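Local structure of dTor_3x33L (Synthetic construct, 4YY2) at residues 13-18 / 91-96. The protein is a computationally designed three-repeat protein that folds into a closed, left-handed alpha/alpha toroid and has no known natural function. Sequence-based numbering, arbitrary orientation.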
# COMPACT_ATOMS: atom_id res chain seq x y z
N LEU A 13 -5.31 1.67 -1.96
CA LEU A 13 -5.79 2.47 -0.79
C LEU A 13 -6.85 1.76 0.01
O LEU A 13 -6.84 1.87 1.24
CB LEU A 13 -6.28 3.83 -1.23
CG LEU A 13 -5.16 4.75 -1.75
CD1 LEU A 13 -5.77 5.98 -2.41
CD2 LEU A 13 -4.17 5.21 -0.66
N GLU A 14 -7.71 0.99 -0.65
CA GLU A 14 -8.73 0.22 0.05
C GLU A 14 -8.13 -0.89 0.87
O GLU A 14 -8.53 -1.13 2.03
CB GLU A 14 -9.79 -0.33 -0.91
CG GLU A 14 -10.69 0.78 -1.47
CD GLU A 14 -11.83 0.26 -2.36
OE1 GLU A 14 -11.90 -0.96 -2.60
OE2 GLU A 14 -12.64 1.07 -2.81
N LEU A 15 -7.12 -1.54 0.30
CA LEU A 15 -6.42 -2.59 1.01
C LEU A 15 -5.70 -2.03 2.23
O LEU A 15 -5.62 -2.69 3.27
CB LEU A 15 -5.43 -3.35 0.07
CG LEU A 15 -6.11 -4.16 -1.03
CD1 LEU A 15 -5.14 -4.71 -2.03
CD2 LEU A 15 -7.00 -5.27 -0.48
N ILE A 16 -5.09 -0.85 2.07
CA ILE A 16 -4.39 -0.16 3.18
C ILE A 16 -5.37 0.24 4.29
O ILE A 16 -5.08 -0.01 5.49
CB ILE A 16 -3.57 1.03 2.68
CG1 ILE A 16 -2.42 0.53 1.78
CG2 ILE A 16 -3.09 1.87 3.85
CD1 ILE A 16 -1.77 1.63 0.96
N ALA A 17 -6.55 0.76 3.91
CA ALA A 17 -7.58 0.97 4.90
C ALA A 17 -7.95 -0.25 5.72
O ALA A 17 -8.07 -0.21 6.99
CB ALA A 17 -8.82 1.55 4.25
N GLU A 18 -8.18 -1.38 5.03
CA GLU A 18 -8.46 -2.63 5.76
C GLU A 18 -7.34 -3.01 6.72
O GLU A 18 -7.59 -3.43 7.91
CB GLU A 18 -8.75 -3.76 4.82
CG GLU A 18 -9.46 -4.92 5.48
CD GLU A 18 -10.21 -5.83 4.51
OE1 GLU A 18 -9.90 -5.83 3.30
OE2 GLU A 18 -11.15 -6.56 4.99
N GLU A 91 -0.55 -14.18 -1.02
CA GLU A 91 -1.49 -14.74 -1.99
C GLU A 91 -2.90 -14.27 -1.80
O GLU A 91 -3.59 -13.95 -2.76
CB GLU A 91 -1.43 -16.28 -1.98
CG GLU A 91 -0.05 -16.78 -2.36
CD GLU A 91 0.38 -16.29 -3.74
OE1 GLU A 91 -0.28 -16.69 -4.73
OE2 GLU A 91 1.36 -15.49 -3.85
N GLU A 92 -3.33 -14.15 -0.55
CA GLU A 92 -4.64 -13.62 -0.23
C GLU A 92 -4.86 -12.14 -0.63
O GLU A 92 -5.91 -11.74 -1.18
CB GLU A 92 -4.86 -13.78 1.27
CG GLU A 92 -6.20 -13.34 1.83
CD GLU A 92 -6.47 -14.02 3.17
OE1 GLU A 92 -7.12 -13.44 4.07
OE2 GLU A 92 -6.00 -15.16 3.32
N VAL A 93 -3.87 -11.33 -0.37
CA VAL A 93 -3.92 -9.92 -0.70
C VAL A 93 -3.92 -9.71 -2.22
O VAL A 93 -4.65 -8.88 -2.73
CB VAL A 93 -2.79 -9.15 0.02
CG1 VAL A 93 -2.70 -7.69 -0.46
CG2 VAL A 93 -3.08 -9.18 1.49
N LYS A 94 -3.09 -10.46 -2.90
CA LYS A 94 -3.02 -10.39 -4.37
C LYS A 94 -4.34 -10.80 -4.98
O LYS A 94 -4.81 -10.16 -5.91
CB LYS A 94 -1.85 -11.22 -4.91
CG LYS A 94 -0.49 -10.57 -4.59
CD LYS A 94 0.72 -11.41 -5.00
CE LYS A 94 1.99 -10.93 -4.34
NZ LYS A 94 3.17 -11.80 -4.62
N LYS A 95 -4.94 -11.88 -4.45
CA LYS A 95 -6.30 -12.30 -4.91
C LYS A 95 -7.28 -11.18 -4.80
O LYS A 95 -8.08 -10.95 -5.74
CB LYS A 95 -6.89 -13.58 -4.17
CG LYS A 95 -7.01 -13.42 -2.68
CD LYS A 95 -8.10 -14.25 -2.00
CE LYS A 95 -8.05 -14.21 -0.48
NZ LYS A 95 -8.78 -13.04 0.09
N LYS A 96 -7.29 -10.48 -3.66
CA LYS A 96 -8.23 -9.41 -3.41
C LYS A 96 -8.05 -8.25 -4.33
O LYS A 96 -9.03 -7.65 -4.80
CB LYS A 96 -8.18 -8.91 -1.96
CG LYS A 96 -8.83 -9.80 -0.93
CD LYS A 96 -8.61 -9.25 0.49
CE LYS A 96 -9.40 -9.95 1.58
NZ LYS A 96 -9.17 -9.17 2.84
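Lys96 NZ reaches Glu18 OE1 at 3.4 Å, a weak hydrogen bond that is part of a salt bridge between segments 13-18 and 91-96. The second carboxylate oxygen, Glu18 OE2, stays farther from the ammonium, 3.9 Å from Lys96 NZ, which makes the grip one-sided. The two long side chains meet at about a right angle. Glu18 has CG anti to the backbone N (chi1 -162°) and is extended beyond it, which lets its carboxylate reach across to Lys96; the lysine chain, also extended beyond CG, runs alongside helix 8-20 and brings NZ level with the carboxylate. Three residues before Glu18, Leu15 sends out a fork of two methyls: CD2 rests 4.1 Å from Lys96 CB, at the root of the lysine chain, and CD1 lies 4.2 Å from CG1 of Val93. Leu15 and Val93 also mark the nearest backbone approach, 7.9 Å between their CA atoms. The axes of the two short segments approach to 11.4 Å, with their N-to-C directions 135° apart, nearer antiparallel than parallel, so side chains alone span the interface. Leu15 also touches Phe97 and Leu79, and Val93 packs on Ala83, extending the apolar layer onto helix 74-86. The contact joins the first and last helices of the chain, as closure of a toroid requires. What results is a buried Leu15-Val93 contact edged by a loose ion pair that solvent, given the exposure of Glu18, probably screens, making its attraction modest.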